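Local coordinates for protein tRNA threonylcarbamoyladenosine dehydratase (Escherichia coli, PDB 4D79) that catalyses the ATP-dependent dehydration of threonylcarbamoyladenosine at position 37 of tRNAs to its cyclic form, and can accept sulfur from the desulfurase CsdA in vitro, at residues B[27-39]-B[49-61]. Numbering follows the deposited sequence.
Sequences LFADAHICVVGIG and LARTGIGAITLID. With ATP (adenosine-5'-triphosphate), chain K.
Strands 32-36 and 56-60 are the two parallel strands of the Rossmann-type beta-alpha-beta unit that opens the nucleotide fold of this HesA/MoeB/ThiF family enzyme, with helix 42-51 as the crossover. V35 N gives T58 O a nearly straight bond of 2.8 Å, and V35 O accepts from I60 N. Beta-branched I33 and V35 suit an extended strand, and on the crossover side of the sheet their CG2 branches pack against L49 CD1 of the helix, V35 CG2 at a tight 3.5 Å. The I54 side chain crosses that of I33 at about a right angle, CD1 against CD1. G53, at a positive phi that favours glycine, ends the helix in a Schellman motif. On the other face the H32 ring, its CG anti to the backbone N (chi1 -170°), has the small A56 CB over one ring face, 3.8 Å from the centroid. The same torsion brings H32 NE2 within 2.6 Å of T58 OG1 in a hydrogen bond. At the carboxyl end, G39 has no room for a side chain beside ATP O5', and the backbone angles of G37 would jam one against the preceding carbonyl O. D61 grips both ribose hydroxyls, ATP O2' with OD1 at 2.6 Å and ATP O3' with OD2 at 2.7 Å, and D63 N also binds OD1. An alanine here would probably leave the ribose poorly fixed and the glycine turn less firmly tied to the end of strand 56-60. That tie is the bond from I38 N to D61 OD2, 2.8 Å long, made on the anti side of the carboxylate.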
ATOM      1  N   LEU B  27       5.779 -21.336   8.019  1.00 18.94           N
ATOM      2  CA  LEU B  27       7.046 -20.722   7.616  1.00 22.88           C
ATOM      3  C   LEU B  27       7.095 -19.261   8.040  1.00 18.94           C
ATOM      4  O   LEU B  27       8.116 -18.787   8.544  1.00 20.19           O
ATOM      5  CB  LEU B  27       7.225 -20.825   6.097  1.00 21.23           C
ATOM      6  CG  LEU B  27       8.505 -20.244   5.494  1.00 25.69           C
ATOM      7  CD1 LEU B  27       9.729 -21.091   5.897  1.00 33.99           C
ATOM      8  CD2 LEU B  27       8.363 -20.176   3.981  1.00 27.84           C
ATOM      9  N   PHE B  28       6.006 -18.519   7.774  1.00 17.23           N
ATOM     10  CA  PHE B  28       5.932 -17.121   8.158  1.00 16.55           C
ATOM     11  C   PHE B  28       5.979 -16.961   9.676  1.00 15.70           C
ATOM     12  O   PHE B  28       6.663 -16.056  10.201  1.00 18.42           O
ATOM     13  CB  PHE B  28       4.660 -16.455   7.590  1.00 20.89           C
ATOM     14  CG  PHE B  28       4.544 -16.466   6.067  1.00 18.07           C
ATOM     15  CD1 PHE B  28       5.619 -16.765   5.251  1.00 19.31           C
ATOM     16  CD2 PHE B  28       3.313 -16.155   5.452  1.00 23.70           C
ATOM     17  CE1 PHE B  28       5.476 -16.757   3.849  1.00 18.58           C
ATOM     18  CE2 PHE B  28       3.188 -16.151   4.060  1.00 22.47           C
ATOM     19  CZ  PHE B  28       4.270 -16.453   3.269  1.00 20.93           C
ATOM     20  N   ALA B  29       5.244 -17.800  10.404  1.00 16.41           N
ATOM     21  CA  ALA B  29       5.232 -17.666  11.861  1.00 17.62           C
ATOM     22  C   ALA B  29       6.623 -17.901  12.460  1.00 18.17           C
ATOM     23  O   ALA B  29       6.978 -17.308  13.484  1.00 19.11           O
ATOM     24  CB  ALA B  29       4.218 -18.630  12.473  1.00 19.91           C
ATOM     25  N   ASP B  30       7.412 -18.751  11.829  1.00 18.50           N
ATOM     26  CA  ASP B  30       8.753 -19.109  12.276  1.00 18.02           C
ATOM     27  C   ASP B  30       9.808 -18.124  11.788  1.00 24.87           C
ATOM     28  O   ASP B  30      10.980 -18.231  12.191  1.00 21.63           O
ATOM     29  CB  ASP B  30       9.130 -20.489  11.743  1.00 20.71           C
ATOM     30  CG  ASP B  30       8.405 -21.611  12.416  1.00 48.98           C
ATOM     31  OD1 ASP B  30       7.938 -21.399  13.529  1.00 25.67           O
ATOM     32  OD2 ASP B  30       8.404 -22.738  11.883  1.00 31.30           O
ATOM     33  N   ALA B  31       9.425 -17.173  10.940  1.00 19.61           N
ATOM     34  CA  ALA B  31      10.398 -16.285  10.311  1.00 16.97           C
ATOM     35  C   ALA B  31      10.709 -15.102  11.203  1.00 22.52           C
ATOM     36  O   ALA B  31       9.902 -14.676  12.028  1.00 20.37           O
ATOM     37  CB  ALA B  31       9.903 -15.786   8.957  1.00 18.99           C
ATOM     38  N   HIS B  32      11.904 -14.574  11.032  1.00 20.62           N
ATOM     39  CA  HIS B  32      12.321 -13.358  11.712  1.00 16.66           C
ATOM     40  C   HIS B  32      12.836 -12.433  10.623  1.00 18.92           C
ATOM     41  O   HIS B  32      13.882 -12.709  10.020  1.00 20.23           O
ATOM     42  CB  HIS B  32      13.396 -13.639  12.780  1.00 19.94           C
ATOM     43  CG  HIS B  32      13.676 -12.453  13.654  1.00 23.44           C
ATOM     44  ND1 HIS B  32      14.544 -12.491  14.730  1.00 25.82           N
ATOM     45  CD2 HIS B  32      13.201 -11.182  13.595  1.00 23.19           C
ATOM     46  CE1 HIS B  32      14.579 -11.297  15.303  1.00 23.50           C
ATOM     47  NE2 HIS B  32      13.763 -10.485  14.637  1.00 26.85           N
ATOM     48  N   ILE B  33      12.108 -11.346  10.359  1.00 19.68           N
ATOM     49  CA  ILE B  33      12.460 -10.416   9.290  1.00 16.04           C
ATOM     50  C   ILE B  33      12.804  -9.060   9.887  1.00 17.92           C
ATOM     51  O   ILE B  33      12.170  -8.596  10.838  1.00 20.27           O
ATOM     52  CB  ILE B  33      11.337 -10.336   8.238  1.00 18.10           C
ATOM     53  CG1 ILE B  33      11.253 -11.701   7.551  1.00 17.13           C
ATOM     54  CG2 ILE B  33      11.603  -9.196   7.223  1.00 16.05           C
ATOM     55  CD1 ILE B  33      10.223 -11.820   6.477  1.00 24.27           C
ATOM     56  N   CYS B  34      13.869  -8.472   9.363  1.00 19.65           N
ATOM     57  CA  CYS B  34      14.388  -7.193   9.808  1.00 17.32           C
ATOM     58  C   CYS B  34      14.023  -6.144   8.775  1.00 18.55           C
ATOM     59  O   CYS B  34      14.292  -6.330   7.584  1.00 20.51           O
ATOM     60  CB  CYS B  34      15.911  -7.290   9.981  1.00 20.70           C
ATOM     61  SG  CYS B  34      16.673  -5.803  10.615  1.00 23.12           S
ATOM     62  N   VAL B  35      13.409  -5.055   9.225  1.00 17.66           N
ATOM     63  CA  VAL B  35      13.144  -3.885   8.381  1.00 16.66           C
ATOM     64  C   VAL B  35      14.066  -2.776   8.852  1.00 23.32           C
ATOM     65  O   VAL B  35      14.049  -2.389  10.028  1.00 22.62           O
ATOM     66  CB  VAL B  35      11.675  -3.447   8.421  1.00 18.24           C
ATOM     67  CG1 VAL B  35      11.453  -2.324   7.458  1.00 20.44           C
ATOM     68  CG2 VAL B  35      10.795  -4.635   8.096  1.00 19.80           C
ATOM     69  N   VAL B  36      14.910  -2.303   7.951  1.00 22.74           N
ATOM     70  CA  VAL B  36      15.867  -1.250   8.273  1.00 21.91           C
ATOM     71  C   VAL B  36      15.353   0.025   7.624  1.00 21.68           C
ATOM     72  O   VAL B  36      15.302   0.137   6.392  1.00 20.83           O
ATOM     73  CB  VAL B  36      17.298  -1.559   7.808  1.00 22.47           C
ATOM     74  CG1 VAL B  36      18.245  -0.508   8.359  1.00 22.79           C
ATOM     75  CG2 VAL B  36      17.762  -2.924   8.243  1.00 21.76           C
ATOM     76  N   GLY B  37      15.012   0.993   8.456  1.00 20.39           N
ATOM     77  CA  GLY B  37      14.402   2.217   7.966  1.00 25.51           C
ATOM     78  C   GLY B  37      12.883   2.129   7.991  1.00 21.60           C
ATOM     79  O   GLY B  37      12.285   1.433   7.177  1.00 21.77           O
ATOM     80  N   ILE B  38      12.253   2.840   8.920  1.00 19.38           N
ATOM     81  CA  ILE B  38      10.812   2.761   9.139  1.00 19.38           C
ATOM     82  C   ILE B  38      10.170   4.056   8.619  1.00 22.22           C
ATOM     83  O   ILE B  38       9.395   4.729   9.317  1.00 26.78           O
ATOM     84  CB  ILE B  38      10.526   2.491  10.634  1.00 24.45           C
ATOM     85  CG1 ILE B  38      11.364   1.310  11.137  1.00 26.32           C
ATOM     86  CG2 ILE B  38       9.055   2.196  10.882  1.00 24.63           C
ATOM     87  CD1 ILE B  38      11.196   0.054  10.314  1.00 25.51           C
ATOM     88  N   GLY B  39      10.421   4.370   7.355  1.00 20.72           N
ATOM     89  CA  GLY B  39       9.902   5.601   6.779  1.00 26.54           C
ATOM     90  C   GLY B  39       8.843   5.386   5.715  1.00 22.41           C
ATOM     91  O   GLY B  39       7.923   4.564   5.869  1.00 22.28           O
ATOM     92  N   LEU B  49       4.276  -7.099   6.837  1.00 18.34           N
ATOM     93  CA  LEU B  49       4.823  -8.295   7.495  1.00 16.62           C
ATOM     94  C   LEU B  49       3.945  -8.728   8.667  1.00 13.55           C
ATOM     95  O   LEU B  49       3.639  -9.908   8.830  1.00 17.27           O
ATOM     96  CB  LEU B  49       6.227  -8.020   7.985  1.00 16.60           C
ATOM     97  CG  LEU B  49       7.281  -7.796   6.933  1.00 14.59           C
ATOM     98  CD1 LEU B  49       8.528  -7.235   7.621  1.00 21.73           C
ATOM     99  CD2 LEU B  49       7.585  -9.036   6.167  1.00 19.21           C
ATOM    100  N   ALA B  50       3.561  -7.776   9.508  1.00 17.33           N
ATOM    101  CA  ALA B  50       2.708  -8.084  10.632  1.00 15.33           C
ATOM    102  C   ALA B  50       1.375  -8.687  10.178  1.00 16.28           C
ATOM    103  O   ALA B  50       0.883  -9.664  10.776  1.00 17.41           O
ATOM    104  CB  ALA B  50       2.495  -6.817  11.460  1.00 17.88           C
ATOM    105  N   ARG B  51       0.784  -8.124   9.116  1.00 14.06           N
ATOM    106  CA  ARG B  51      -0.519  -8.548   8.644  1.00 19.72           C
ATOM    107  C   ARG B  51      -0.458  -9.809   7.800  1.00 20.97           C
ATOM    108  O   ARG B  51      -1.504 -10.327   7.413  1.00 17.00           O
ATOM    109  CB  ARG B  51      -1.200  -7.426   7.854  1.00 14.05           C
ATOM    110  CG  ARG B  51      -1.579  -6.226   8.736  1.00 13.18           C
ATOM    111  CD  ARG B  51      -2.655  -5.347   8.098  1.00 19.87           C
ATOM    112  NE  ARG B  51      -2.935  -4.232   8.983  1.00 17.40           N
ATOM    113  CZ  ARG B  51      -3.699  -4.291  10.062  1.00 16.98           C
ATOM    114  NH1 ARG B  51      -4.325  -5.403  10.388  1.00 17.87           N
ATOM    115  NH2 ARG B  51      -3.844  -3.219  10.818  1.00 16.69           N
ATOM    116  N   THR B  52       0.726 -10.333   7.527  1.00 13.70           N
ATOM    117  CA  THR B  52       0.858 -11.604   6.836  1.00 14.49           C
ATOM    118  C   THR B  52       1.402 -12.694   7.760  1.00 18.13           C
ATOM    119  O   THR B  52       1.895 -13.722   7.291  1.00 20.54           O
ATOM    120  CB  THR B  52       1.708 -11.431   5.578  1.00 16.14           C
ATOM    121  OG1 THR B  52       1.329 -10.221   4.881  1.00 18.28           O
ATOM    122  CG2 THR B  52       1.526 -12.561   4.622  1.00 22.04           C
ATOM    123  N   GLY B  53       1.289 -12.509   9.074  1.00 17.40           N
ATOM    124  CA  GLY B  53       1.605 -13.577   9.990  1.00 16.34           C
ATOM    125  C   GLY B  53       3.080 -13.830  10.202  1.00 18.17           C
ATOM    126  O   GLY B  53       3.433 -14.927  10.608  1.00 16.23           O
ATOM    127  N   ILE B  54       3.949 -12.855   9.932  1.00 14.49           N
ATOM    128  CA  ILE B  54       5.374 -12.987  10.262  1.00 14.34           C
ATOM    129  C   ILE B  54       5.549 -12.977  11.777  1.00 15.85           C
ATOM    130  O   ILE B  54       5.053 -12.092  12.476  1.00 19.84           O
ATOM    131  CB  ILE B  54       6.187 -11.882   9.570  1.00 19.23           C
ATOM    132  CG1 ILE B  54       6.127 -12.066   8.048  1.00 20.82           C
ATOM    133  CG2 ILE B  54       7.594 -11.878  10.043  1.00 17.08           C
ATOM    134  CD1 ILE B  54       6.885 -13.283   7.521  1.00 21.97           C
ATOM    135  N   GLY B  55       6.262 -13.978  12.299  1.00 19.67           N
ATOM    136  CA  GLY B  55       6.234 -14.229  13.738  1.00 21.14           C
ATOM    137  C   GLY B  55       7.183 -13.405  14.562  1.00 19.66           C
ATOM    138  O   GLY B  55       6.950 -13.229  15.767  1.00 19.16           O
ATOM    139  N   ALA B  56       8.222 -12.862  13.940  1.00 20.35           N
ATOM    140  CA  ALA B  56       9.188 -12.023  14.630  1.00 19.66           C
ATOM    141  C   ALA B  56       9.637 -10.953  13.655  1.00 14.77           C
ATOM    142  O   ALA B  56       9.940 -11.237  12.490  1.00 18.20           O
ATOM    143  CB  ALA B  56      10.406 -12.796  15.145  1.00 22.22           C
ATOM    144  N   ILE B  57       9.652  -9.725  14.124  1.00 20.02           N
ATOM    145  CA  ILE B  57      10.011  -8.592  13.299  1.00 20.57           C
ATOM    146  C   ILE B  57      10.975  -7.736  14.097  1.00 19.19           C
ATOM    147  O   ILE B  57      10.698  -7.404  15.254  1.00 21.24           O
ATOM    148  CB  ILE B  57       8.763  -7.773  12.875  1.00 18.93           C
ATOM    149  CG1 ILE B  57       7.837  -8.640  12.015  1.00 20.86           C
ATOM    150  CG2 ILE B  57       9.165  -6.517  12.118  1.00 21.12           C
ATOM    151  CD1 ILE B  57       6.438  -8.026  11.798  1.00 18.12           C
ATOM    152  N   THR B  58      12.088  -7.354  13.478  1.00 18.68           N
ATOM    153  CA  THR B  58      12.978  -6.344  14.030  1.00 18.74           C
ATOM    154  C   THR B  58      12.874  -5.055  13.211  1.00 19.33           C
ATOM    155  O   THR B  58      12.833  -5.081  11.973  1.00 21.56           O
ATOM    156  CB  THR B  58      14.430  -6.846  14.062  1.00 21.62           C
ATOM    157  OG1 THR B  58      14.522  -7.981  14.945  1.00 24.03           O
ATOM    158  CG2 THR B  58      15.404  -5.727  14.517  1.00 25.19           C
ATOM    159  N   LEU B  59      12.796  -3.923  13.916  1.00 20.18           N
ATOM    160  CA  LEU B  59      12.689  -2.605  13.310  1.00 21.42           C
ATOM    161  C   LEU B  59      13.914  -1.802  13.707  1.00 24.81           C
ATOM    162  O   LEU B  59      14.166  -1.611  14.901  1.00 24.33           O
ATOM    163  CB  LEU B  59      11.427  -1.875  13.780  1.00 18.30           C
ATOM    164  CG  LEU B  59      10.112  -2.615  13.628  1.00 20.25           C
ATOM    165  CD1 LEU B  59       8.926  -1.795  14.151  1.00 32.86           C
ATOM    166  CD2 LEU B  59       9.899  -3.017  12.188  1.00 22.01           C
ATOM    167  N   ILE B  60      14.650  -1.300  12.721  1.00 19.57           N
ATOM    168  CA  ILE B  60      15.865  -0.520  12.989  1.00 21.80           C
ATOM    169  C   ILE B  60      15.689   0.886  12.425  1.00 22.56           C
ATOM    170  O   ILE B  60      15.641   1.074  11.206  1.00 21.96           O
ATOM    171  CB  ILE B  60      17.129  -1.178  12.421  1.00 28.65           C
ATOM    172  CG1 ILE B  60      17.181  -2.638  12.842  1.00 26.43           C
ATOM    173  CG2 ILE B  60      18.377  -0.394  12.918  1.00 25.59           C
ATOM    174  CD1 ILE B  60      18.509  -3.343  12.557  1.00 28.10           C
ATOM    175  N   ASP B  61      15.662   1.871  13.319  1.00 22.91           N
ATOM    176  CA  ASP B  61      15.566   3.289  12.981  1.00 23.49           C
ATOM    177  C   ASP B  61      15.805   4.066  14.271  1.00 22.72           C
ATOM    178  O   ASP B  61      15.380   3.626  15.333  1.00 28.65           O
ATOM    179  CB  ASP B  61      14.184   3.629  12.401  1.00 27.94           C
ATOM    180  CG  ASP B  61      14.187   4.848  11.488  1.00 30.56           C
ATOM    181  OD1 ASP B  61      14.910   5.832  11.757  1.00 34.43           O
ATOM    182  OD2 ASP B  61      13.445   4.815  10.486  1.00 26.07           O
TER
HETATM  183  PG  ATP K 401      12.740  13.303   6.386  1.00186.17           P
HETATM  184  O1G ATP K 401      12.099  14.554   5.837  1.00127.52           O
HETATM  185  O2G ATP K 401      12.576  13.117   7.876  1.00127.16           O
HETATM  186  O3G ATP K 401      14.126  13.038   5.846  1.00161.36           O
HETATM  187  PB  ATP K 401      12.160  10.560   5.938  1.00208.07           P
HETATM  188  O1B ATP K 401      13.640  10.317   5.741  1.00107.56           O
HETATM  189  O2B ATP K 401      11.411  10.008   7.139  1.00 31.30           O
HETATM  190  O3B ATP K 401      11.838  12.129   5.761  1.00177.42           O
HETATM  191  PA  ATP K 401      11.670   8.598   3.978  1.00 47.52           P
HETATM  192  O1A ATP K 401      12.827   8.818   3.008  1.00 45.68           O
HETATM  193  O2A ATP K 401      10.339   8.150   3.435  1.00 81.42           O
HETATM  194  O3A ATP K 401      11.383  10.025   4.644  1.00 62.59           O
HETATM  195  O5' ATP K 401      12.113   7.628   5.206  1.00 55.31           O
HETATM  196  C5' ATP K 401      13.415   7.024   5.337  1.00 33.10           C
HETATM  197  C4' ATP K 401      13.685   6.307   6.667  1.00 37.07           C
HETATM  198  O4' ATP K 401      14.918   5.519   6.653  1.00 60.95           O
HETATM  199  C3' ATP K 401      13.826   7.281   7.831  1.00105.28           C
HETATM  200  O3' ATP K 401      12.903   6.985   8.892  1.00 27.36           O
HETATM  201  C2' ATP K 401      15.254   7.089   8.304  1.00120.68           C
HETATM  202  O2' ATP K 401      15.400   7.329   9.695  1.00 49.92           O
HETATM  203  C1' ATP K 401      15.580   5.650   7.939  1.00 46.23           C
HETATM  204  N9  ATP K 401      17.055   5.406   8.003  1.00 45.47           N
HETATM  205  C8  ATP K 401      17.963   6.198   7.378  1.00 95.27           C
HETATM  206  N7  ATP K 401      19.241   5.791   7.596  1.00 44.60           N
HETATM  207  C5  ATP K 401      19.165   4.717   8.386  1.00 89.57           C
HETATM  208  C6  ATP K 401      20.167   3.812   8.963  1.00 39.42           C
HETATM  209  N6  ATP K 401      21.461   4.044   8.728  1.00 75.21           N
HETATM  210  N1  ATP K 401      19.769   2.799   9.735  1.00 34.02           N
HETATM  211  C2  ATP K 401      18.458   2.593   9.993  1.00 77.27           C
HETATM  212  N3  ATP K 401      17.480   3.384   9.496  1.00 25.78           N
HETATM  213  C4  ATP K 401      17.747   4.453   8.680  1.00 98.98           C